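Local structure of Low molecular weight heat shock protein (Xanthomonas axonopodis pv. citri, 3GLA) at residues Q2-V7 and F66-A71; F70-S75 and I92-R97. The protein is a small heat-shock protein of the alpha-crystallin family that probably acts as a chaperone, holding stress-unfolded proteins back from aggregation. All blocks are in the same frame, centred on the assembly; numbering follows the deposited sequence.

Contact 1: residues Q2-V7 and F66-A71; sequences QWVPRV and FHRRFA. With PO4 (phosphate ion), chain D.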
ATOM      1  N   GLN B   2      -0.445  -7.902 -13.513  1.00 34.96           N
ATOM      2  CA  GLN B   2       0.760  -8.127 -12.624  1.00 33.32           C
ATOM      3  C   GLN B   2       0.850  -7.019 -11.628  1.00 32.01           C
ATOM      4  O   GLN B   2       0.685  -5.814 -11.989  1.00 32.74           O
ATOM      5  CB  GLN B   2       2.058  -7.944 -13.477  1.00 34.51           C
ATOM      6  CG  GLN B   2       3.333  -8.911 -13.285  1.00 42.36           C
ATOM      7  CD  GLN B   2       3.406  -9.749 -12.066  1.00 44.74           C
ATOM      8  OE1 GLN B   2       3.070 -10.899 -12.119  1.00 53.16           O
ATOM      9  NE2 GLN B   2       3.877  -9.184 -10.935  1.00 40.55           N
ATOM     10  N   TRP B   3       1.219  -7.376 -10.400  1.00 27.36           N
ATOM     11  CA  TRP B   3       1.196  -6.393  -9.432  1.00 20.37           C
ATOM     12  C   TRP B   3       2.684  -5.898  -9.604  1.00 19.56           C
ATOM     13  O   TRP B   3       3.648  -6.698  -9.579  1.00 19.34           O
ATOM     14  CB  TRP B   3       0.980  -6.983  -8.072  1.00 17.53           C
ATOM     15  CG  TRP B   3       1.058  -6.069  -6.900  1.00 14.46           C
ATOM     16  CD1 TRP B   3       0.861  -4.647  -6.857  1.00 18.16           C
ATOM     17  CD2 TRP B   3       1.211  -6.488  -5.582  1.00 18.54           C
ATOM     18  NE1 TRP B   3       0.965  -4.242  -5.569  1.00 20.44           N
ATOM     19  CE2 TRP B   3       1.112  -5.307  -4.750  1.00 23.06           C
ATOM     20  CE3 TRP B   3       1.390  -7.691  -5.004  1.00 25.32           C
ATOM     21  CZ2 TRP B   3       1.255  -5.328  -3.450  1.00 23.57           C
ATOM     22  CZ3 TRP B   3       1.534  -7.708  -3.609  1.00 24.28           C
ATOM     23  CH2 TRP B   3       1.453  -6.527  -2.854  1.00 26.39           C
ATOM     24  N   VAL B   4       2.841  -4.590  -9.739  1.00 18.21           N
ATOM     25  CA  VAL B   4       4.157  -3.992  -9.684  1.00 16.63           C
ATOM     26  C   VAL B   4       4.038  -2.962  -8.556  1.00 17.20           C
ATOM     27  O   VAL B   4       3.635  -1.845  -8.762  1.00 18.28           O
ATOM     28  CB  VAL B   4       4.433  -3.282 -11.008  1.00 17.50           C
ATOM     29  CG1 VAL B   4       5.782  -2.646 -10.954  1.00 18.95           C
ATOM     30  CG2 VAL B   4       4.459  -4.322 -12.161  1.00 22.94           C
ATOM     31  N   PRO B   5       4.440  -3.341  -7.364  1.00 14.93           N
ATOM     32  CA  PRO B   5       4.281  -2.485  -6.229  1.00 15.45           C
ATOM     33  C   PRO B   5       5.203  -1.287  -6.414  1.00 16.22           C
ATOM     34  O   PRO B   5       6.334  -1.430  -6.746  1.00 17.32           O
ATOM     35  CB  PRO B   5       4.764  -3.310  -5.027  1.00 15.08           C
ATOM     36  CG  PRO B   5       5.040  -4.610  -5.572  1.00 20.60           C
ATOM     37  CD  PRO B   5       4.873  -4.697  -7.013  1.00 15.51           C
ATOM     38  N   ARG B   6       4.682  -0.124  -6.132  1.00 15.11           N
ATOM     39  CA  ARG B   6       5.473   1.096  -6.330  1.00 14.62           C
ATOM     40  C   ARG B   6       6.479   1.329  -5.269  1.00 14.77           C
ATOM     41  O   ARG B   6       6.247   0.998  -4.113  1.00 15.29           O
ATOM     42  CB  ARG B   6       4.507   2.289  -6.335  1.00 16.01           C
ATOM     43  CG  ARG B   6       3.695   2.218  -7.702  1.00 13.61           C
ATOM     44  CD  ARG B   6       2.556   3.246  -7.596  1.00 17.29           C
ATOM     45  NE  ARG B   6       1.984   3.231  -8.924  1.00 17.98           N
ATOM     46  CZ  ARG B   6       2.331   4.009  -9.916  1.00 17.98           C
ATOM     47  NH1 ARG B   6       3.202   4.947  -9.842  1.00 17.92           N
ATOM     48  NH2 ARG B   6       1.684   3.770 -11.077  1.00 23.07           N
ATOM     49  N   VAL B   7       7.630   1.840  -5.655  1.00 13.18           N
ATOM     50  CA  VAL B   7       8.772   1.980  -4.732  1.00 16.46           C
ATOM     51  C   VAL B   7       9.350   3.375  -4.935  1.00 15.45           C
ATOM     52  O   VAL B   7       9.337   3.946  -6.073  1.00 16.60           O
ATOM     53  CB  VAL B   7       9.791   0.998  -5.211  1.00 19.19           C
ATOM     54  CG1 VAL B   7      11.113   1.278  -4.671  1.00 24.67           C
ATOM     55  CG2 VAL B   7       9.272  -0.426  -4.836  1.00 16.56           C
ATOM     56  N   PHE B  66       4.821 -10.632  -6.917  1.00 18.75           N
ATOM     57  CA  PHE B  66       5.539  -9.502  -7.462  1.00 18.75           C
ATOM     58  C   PHE B  66       7.037  -9.802  -7.248  1.00 19.61           C
ATOM     59  O   PHE B  66       7.401 -10.619  -6.424  1.00 18.27           O
ATOM     60  CB  PHE B  66       5.230  -8.177  -6.686  1.00 18.87           C
ATOM     61  CG  PHE B  66       5.617  -8.211  -5.275  1.00 19.07           C
ATOM     62  CD1 PHE B  66       6.892  -7.706  -4.899  1.00 19.31           C
ATOM     63  CD2 PHE B  66       4.740  -8.720  -4.307  1.00 24.04           C
ATOM     64  CE1 PHE B  66       7.276  -7.676  -3.567  1.00 21.50           C
ATOM     65  CE2 PHE B  66       5.140  -8.731  -2.922  1.00 24.15           C
ATOM     66  CZ  PHE B  66       6.441  -8.187  -2.588  1.00 22.27           C
ATOM     67  N   HIS B  67       7.841  -9.156  -8.070  1.00 18.93           N
ATOM     68  CA  HIS B  67       9.270  -9.248  -7.897  1.00 18.83           C
ATOM     69  C   HIS B  67       9.848  -8.110  -8.648  1.00 16.87           C
ATOM     70  O   HIS B  67       9.633  -7.949  -9.844  1.00 20.98           O
ATOM     71  CB  HIS B  67       9.640 -10.537  -8.550  1.00 21.24           C
ATOM     72  CG  HIS B  67      11.062 -10.867  -8.457  1.00 25.84           C
ATOM     73  ND1 HIS B  67      11.987 -10.153  -7.723  1.00 27.11           N
ATOM     74  CD2 HIS B  67      11.724 -11.949  -8.940  1.00 30.58           C
ATOM     75  CE1 HIS B  67      13.182 -10.747  -7.816  1.00 25.43           C
ATOM     76  NE2 HIS B  67      13.038 -11.829  -8.529  1.00 32.45           N
ATOM     77  N   ARG B  68      10.473  -7.243  -7.927  1.00 16.85           N
ATOM     78  CA  ARG B  68      11.072  -6.108  -8.573  1.00 17.30           C
ATOM     79  C   ARG B  68      12.542  -6.176  -8.085  1.00 18.22           C
ATOM     80  O   ARG B  68      12.870  -6.616  -6.990  1.00 19.27           O
ATOM     81  CB  ARG B  68      10.493  -4.816  -8.072  1.00 16.46           C
ATOM     82  CG  ARG B  68       8.975  -4.829  -8.506  1.00 15.63           C
ATOM     83  CD  ARG B  68       8.403  -3.399  -8.468  1.00 15.56           C
ATOM     84  NE  ARG B  68       8.955  -2.573  -9.501  1.00 15.64           N
ATOM     85  CZ  ARG B  68       8.890  -1.233  -9.424  1.00 16.50           C
ATOM     86  NH1 ARG B  68       8.410  -0.604  -8.336  1.00 16.16           N
ATOM     87  NH2 ARG B  68       9.403  -0.536 -10.399  1.00 16.61           N
ATOM     88  N   ARG B  69      13.333  -5.644  -8.989  1.00 18.50           N
ATOM     89  CA  ARG B  69      14.811  -5.565  -8.794  1.00 18.99           C
ATOM     90  C   ARG B  69      15.218  -4.195  -9.013  1.00 17.15           C
ATOM     91  O   ARG B  69      14.767  -3.466  -9.946  1.00 19.15           O
ATOM     92  CB  ARG B  69      15.464  -6.485  -9.843  1.00 18.31           C
ATOM     93  CG  ARG B  69      15.187  -7.949  -9.613  1.00 24.01           C
ATOM     94  CD  ARG B  69      15.739  -8.946 -10.835  1.00 28.28           C
ATOM     95  NE  ARG B  69      14.555  -9.250 -11.559  1.00 49.37           N
ATOM     96  CZ  ARG B  69      13.864 -10.358 -11.638  1.00 45.76           C
ATOM     97  NH1 ARG B  69      14.292 -11.554 -11.244  1.00 49.56           N
ATOM     98  NH2 ARG B  69      12.736 -10.253 -12.268  1.00 54.97           N
ATOM     99  N   PHE B  70      16.148  -3.744  -8.179  1.00 18.54           N
ATOM    100  CA  PHE B  70      16.631  -2.402  -8.280  1.00 18.30           C
ATOM    101  C   PHE B  70      18.165  -2.449  -8.193  1.00 21.30           C
ATOM    102  O   PHE B  70      18.715  -2.627  -7.117  1.00 19.11           O
ATOM    103  CB  PHE B  70      16.129  -1.486  -7.237  1.00 19.06           C
ATOM    104  CG  PHE B  70      14.604  -1.468  -7.202  1.00 19.01           C
ATOM    105  CD1 PHE B  70      13.919  -2.422  -6.445  1.00 18.09           C
ATOM    106  CD2 PHE B  70      13.912  -0.711  -8.121  1.00 18.51           C
ATOM    107  CE1 PHE B  70      12.529  -2.466  -6.435  1.00 18.60           C
ATOM    108  CE2 PHE B  70      12.480  -0.765  -8.153  1.00 19.60           C
ATOM    109  CZ  PHE B  70      11.814  -1.649  -7.284  1.00 20.06           C
ATOM    110  N   ALA B  71      18.831  -2.263  -9.306  1.00 21.14           N
ATOM    111  CA  ALA B  71      20.291  -2.121  -9.214  1.00 23.24           C
ATOM    112  C   ALA B  71      20.565  -0.836  -8.430  1.00 21.73           C
ATOM    113  O   ALA B  71      19.990   0.210  -8.648  1.00 23.79           O
ATOM    114  CB  ALA B  71      20.808  -1.927 -10.686  1.00 23.85           C
TER
HETATM  115  P   PO4 D   2      -0.847   0.871  -9.930  1.00 36.28           P
HETATM  116  O1  PO4 D   2      -1.092  -0.228 -10.828  1.00 32.89           O
HETATM  117  O2  PO4 D   2      -1.728   0.664  -8.602  1.00 33.75           O
HETATM  118  O3  PO4 D   2       0.591   0.859  -9.412  1.00 30.67           O
HETATM  119  O4  PO4 D   2      -1.199   2.230 -10.319  1.00 44.03           O
HETATM  120  O   HOH W   1       6.453  -7.042  -9.575  1.00 20.62           O

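Contact 2: residues F70-S75 and I92-R97; sequences FALPDS and IRIPKR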
ATOM      1  N   PHE B  70      16.148  -3.744  -8.179  1.00 18.54           N
ATOM      2  CA  PHE B  70      16.631  -2.402  -8.280  1.00 18.30           C
ATOM      3  C   PHE B  70      18.165  -2.449  -8.193  1.00 21.30           C
ATOM      4  O   PHE B  70      18.715  -2.627  -7.117  1.00 19.11           O
ATOM      5  CB  PHE B  70      16.129  -1.486  -7.237  1.00 19.06           C
ATOM      6  CG  PHE B  70      14.604  -1.468  -7.202  1.00 19.01           C
ATOM      7  CD1 PHE B  70      13.919  -2.422  -6.445  1.00 18.09           C
ATOM      8  CD2 PHE B  70      13.912  -0.711  -8.121  1.00 18.51           C
ATOM      9  CE1 PHE B  70      12.529  -2.466  -6.435  1.00 18.60           C
ATOM     10  CE2 PHE B  70      12.480  -0.765  -8.153  1.00 19.60           C
ATOM     11  CZ  PHE B  70      11.814  -1.649  -7.284  1.00 20.06           C
ATOM     12  N   ALA B  71      18.831  -2.263  -9.306  1.00 21.14           N
ATOM     13  CA  ALA B  71      20.291  -2.121  -9.214  1.00 23.24           C
ATOM     14  C   ALA B  71      20.565  -0.836  -8.430  1.00 21.73           C
ATOM     15  O   ALA B  71      19.990   0.210  -8.648  1.00 23.79           O
ATOM     16  CB  ALA B  71      20.808  -1.927 -10.686  1.00 23.85           C
ATOM     17  N   LEU B  72      21.500  -0.863  -7.455  1.00 23.19           N
ATOM     18  CA  LEU B  72      21.804   0.284  -6.693  1.00 21.03           C
ATOM     19  C   LEU B  72      23.326   0.595  -6.958  1.00 21.70           C
ATOM     20  O   LEU B  72      24.014  -0.264  -7.532  1.00 23.23           O
ATOM     21  CB  LEU B  72      21.718  -0.098  -5.227  1.00 21.65           C
ATOM     22  CG  LEU B  72      20.242  -0.365  -4.776  1.00 23.68           C
ATOM     23  CD1 LEU B  72      20.371  -0.797  -3.321  1.00 22.61           C
ATOM     24  CD2 LEU B  72      19.499   0.931  -4.840  1.00 25.31           C
ATOM     25  N   PRO B  73      23.698   1.782  -6.614  1.00 23.09           N
ATOM     26  CA  PRO B  73      25.131   2.171  -6.853  1.00 25.72           C
ATOM     27  C   PRO B  73      26.017   1.239  -6.099  1.00 28.24           C
ATOM     28  O   PRO B  73      25.647   0.647  -5.053  1.00 25.67           O
ATOM     29  CB  PRO B  73      25.223   3.539  -6.204  1.00 24.11           C
ATOM     30  CG  PRO B  73      23.855   4.148  -6.431  1.00 27.37           C
ATOM     31  CD  PRO B  73      22.991   2.921  -6.050  1.00 22.58           C
ATOM     32  N   ASP B  74      27.247   1.122  -6.622  1.00 28.35           N
ATOM     33  CA  ASP B  74      28.230   0.271  -6.024  1.00 29.97           C
ATOM     34  C   ASP B  74      28.497   0.582  -4.616  1.00 26.25           C
ATOM     35  O   ASP B  74      28.975  -0.308  -3.857  1.00 28.63           O
ATOM     36  CB  ASP B  74      29.533   0.417  -6.815  1.00 31.66           C
ATOM     37  CG  ASP B  74      29.539  -0.485  -8.015  1.00 41.05           C
ATOM     38  OD1 ASP B  74      30.558  -0.488  -8.755  1.00 49.47           O
ATOM     39  OD2 ASP B  74      28.550  -1.241  -8.227  1.00 44.87           O
ATOM     40  N   SER B  75      28.192   1.774  -4.190  1.00 24.79           N
ATOM     41  CA  SER B  75      28.370   2.115  -2.815  1.00 23.46           C
ATOM     42  C   SER B  75      27.437   1.351  -1.844  1.00 23.42           C
ATOM     43  O   SER B  75      27.642   1.287  -0.652  1.00 24.26           O
ATOM     44  CB  SER B  75      28.148   3.565  -2.550  1.00 23.62           C
ATOM     45  OG  SER B  75      26.765   4.007  -2.841  1.00 26.47           O
ATOM     46  N   ILE B  92      13.287  -0.321   3.295  1.00 17.02           N
ATOM     47  CA  ILE B  92      14.500  -1.133   3.280  1.00 16.83           C
ATOM     48  C   ILE B  92      15.627  -0.155   3.361  1.00 19.20           C
ATOM     49  O   ILE B  92      15.683   0.804   2.568  1.00 18.55           O
ATOM     50  CB  ILE B  92      14.603  -1.811   1.994  1.00 18.49           C
ATOM     51  CG1 ILE B  92      13.403  -2.826   1.894  1.00 17.83           C
ATOM     52  CG2 ILE B  92      15.888  -2.656   1.969  1.00 19.43           C
ATOM     53  CD1 ILE B  92      13.330  -3.493   0.549  1.00 18.82           C
ATOM     54  N   ARG B  93      16.585  -0.408   4.299  1.00 18.59           N
ATOM     55  CA  ARG B  93      17.697   0.540   4.396  1.00 20.95           C
ATOM     56  C   ARG B  93      18.913  -0.207   4.023  1.00 21.97           C
ATOM     57  O   ARG B  93      19.151  -1.341   4.434  1.00 20.55           O
ATOM     58  CB  ARG B  93      17.844   1.088   5.809  1.00 24.48           C
ATOM     59  CG  ARG B  93      16.640   1.882   6.217  1.00 30.42           C
ATOM     60  CD  ARG B  93      16.906   2.721   7.453  1.00 41.73           C
ATOM     61  NE  ARG B  93      16.180   3.945   7.234  1.00 50.94           N
ATOM     62  CZ  ARG B  93      16.758   5.124   7.084  1.00 58.50           C
ATOM     63  NH1 ARG B  93      15.998   6.194   6.852  1.00 60.78           N
ATOM     64  NH2 ARG B  93      18.084   5.249   7.178  1.00 57.47           N
ATOM     65  N   ILE B  94      19.737   0.401   3.172  1.00 19.72           N
ATOM     66  CA  ILE B  94      20.869  -0.279   2.626  1.00 19.36           C
ATOM     67  C   ILE B  94      22.043   0.665   2.909  1.00 21.18           C
ATOM     68  O   ILE B  94      22.151   1.728   2.383  1.00 20.05           O
ATOM     69  CB  ILE B  94      20.798  -0.451   1.184  1.00 21.58           C
ATOM     70  CG1 ILE B  94      19.510  -1.256   0.763  1.00 19.88           C
ATOM     71  CG2 ILE B  94      21.988  -1.277   0.635  1.00 19.76           C
ATOM     72  CD1 ILE B  94      18.425  -0.182   0.303  1.00 23.24           C
ATOM     73  N   PRO B  95      22.934   0.236   3.801  1.00 20.95           N
ATOM     74  CA  PRO B  95      23.999   1.188   4.136  1.00 20.89           C
ATOM     75  C   PRO B  95      24.964   1.279   3.044  1.00 20.65           C
ATOM     76  O   PRO B  95      25.082   0.399   2.188  1.00 20.61           O
ATOM     77  CB  PRO B  95      24.677   0.497   5.358  1.00 23.49           C
ATOM     78  CG  PRO B  95      24.337  -0.929   5.255  1.00 24.41           C
ATOM     79  CD  PRO B  95      22.964  -1.040   4.551  1.00 22.85           C
ATOM     80  N   LYS B  96      25.726   2.404   3.031  1.00 23.88           N
ATOM     81  CA  LYS B  96      26.778   2.500   2.058  1.00 23.70           C
ATOM     82  C   LYS B  96      28.091   1.962   2.649  1.00 21.08           C
ATOM     83  O   LYS B  96      28.229   1.986   3.844  1.00 24.51           O
ATOM     84  CB  LYS B  96      27.017   3.955   1.692  1.00 24.10           C
ATOM     85  CG  LYS B  96      25.857   4.499   0.879  1.00 26.23           C
ATOM     86  CD  LYS B  96      26.113   5.998   0.766  1.00 33.55           C
ATOM     87  CE  LYS B  96      25.105   6.572  -0.206  1.00 31.79           C
ATOM     88  NZ  LYS B  96      25.406   8.012  -0.456  1.00 30.32           N
ATOM     89  N   ARG B  97      28.876   1.487   1.751  1.00 21.11           N
ATOM     90  CA  ARG B  97      30.268   0.930   2.015  1.00 22.92           C
ATOM     91  C   ARG B  97      31.059   2.141   2.391  1.00 23.21           C
ATOM     92  O   ARG B  97      30.972   3.235   1.761  1.00 23.37           O
ATOM     93  CB  ARG B  97      30.842   0.301   0.841  1.00 22.74           C
ATOM     94  CG  ARG B  97      30.020  -0.981   0.351  1.00 25.37           C
ATOM     95  CD  ARG B  97      30.605  -1.656  -0.718  1.00 28.78           C
ATOM     96  NE  ARG B  97      29.785  -2.862  -0.780  1.00 34.57           N
ATOM     97  CZ  ARG B  97      29.995  -4.032  -0.123  1.00 36.77           C
ATOM     98  NH1 ARG B  97      29.079  -5.034  -0.297  1.00 39.39           N
ATOM     99  NH2 ARG B  97      31.117  -4.287   0.622  1.00 29.35           N
TER
HETATM  100  O   HOH W   2      29.372  -2.900  -3.538  1.00 44.48           O

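Contact 1: residues Q2-V7 and F66-A71
R68 NH1 is gripped twice: it donates to P5 O at 2.7 Å and forms a salt bridge with E60 of the second subunit. The bond to P5 is bent, 134° at the hydrogen, the acceptor tilted out of the guanidinium plane. A bend at chi3 (69°) turns the end of R68 toward 2-7, where V4 CG1 lies over one face of the guanidinium, 3.5 Å from NE, and F70 CZ sits over the centre of the opposite face. V7 and F70 approach from opposite directions, CG2 of V7 3.7 Å from CZ of F70. F66 turns its ring edge toward the face of the six-membered ring of W3, a T-shaped pair with planes at 73° and CZ3 of W3 3.4 Å from CD2 of F66. P5 crosses the same phenylalanine, its CD 3.5 Å from F66 CB. One water bridges the backbones, donating to W3 O and accepting from H67 N. R6 leaves the backbone away from 66-71, and its NE hydrogen-bonds O3 of a phosphate, probably from the crystallisation liquor, at 2.8 Å. The lead-in to strand 7-11 packs on strand 64-71 of the other sheet in the alpha-crystallin beta-sandwich, beside the second subunit.

Contact 2: residues F70-S75 and I92-R97
S75, R97 and L72 bury much of the surface here, the serine most of all, and its backbone does the main work. S75 O accepts from R97 N at 2.7 Å in a nearly straight bond, 166° at the hydrogen. The same oxygen also takes a CA-H...O contact from K96 CA at 3.1 Å, so that two successive residues converge on it. R97 runs extended over the turn: its CG lies 3.4 Å from S75 O and its CD 3.8 Å from D74 O. A water continues this link, donating to D74 O at 2.6 Å and accepting a weak bond from R97 NE. With chi1 at 63°, S75 sets OG between its backbone N and carbonyl carbon, beside the aliphatic chain of K96, whose CG is 3.9 Å from OG and whose amino group goes on to a salt bridge with E11. On the inner side L72 and I94 reach toward each other tip to tip, CD1 to CD1 at 4.2 Å, among apolar neighbours that include L39 and M34. The contact ties the exit of strand 64-71, in one sheet, to that of strand 89-95, in the other, at one end of the immunoglobulin-like beta-sandwich of the alpha-crystallin domain.

Contacts 1 and 2 follow one another along the same strand, 64-71, with centres about 16 Å apart, and F70 and A71 belong to both ranges. F70 takes part in contact 1, while in contact 2 the touching residues begin at L72, beyond the strand. Each contact brings this strand or its exit against a segment joined to the other sheet: 2-7 leads into strand 7-11, and 92-97 leaves strand 89-95. They differ in setting. Contact 1, its centre about 7 Å from that of the chain, meets the second subunit and the phosphate, which R6 of both subunits binds; contact 2, about 14 Å out, is a surface contact.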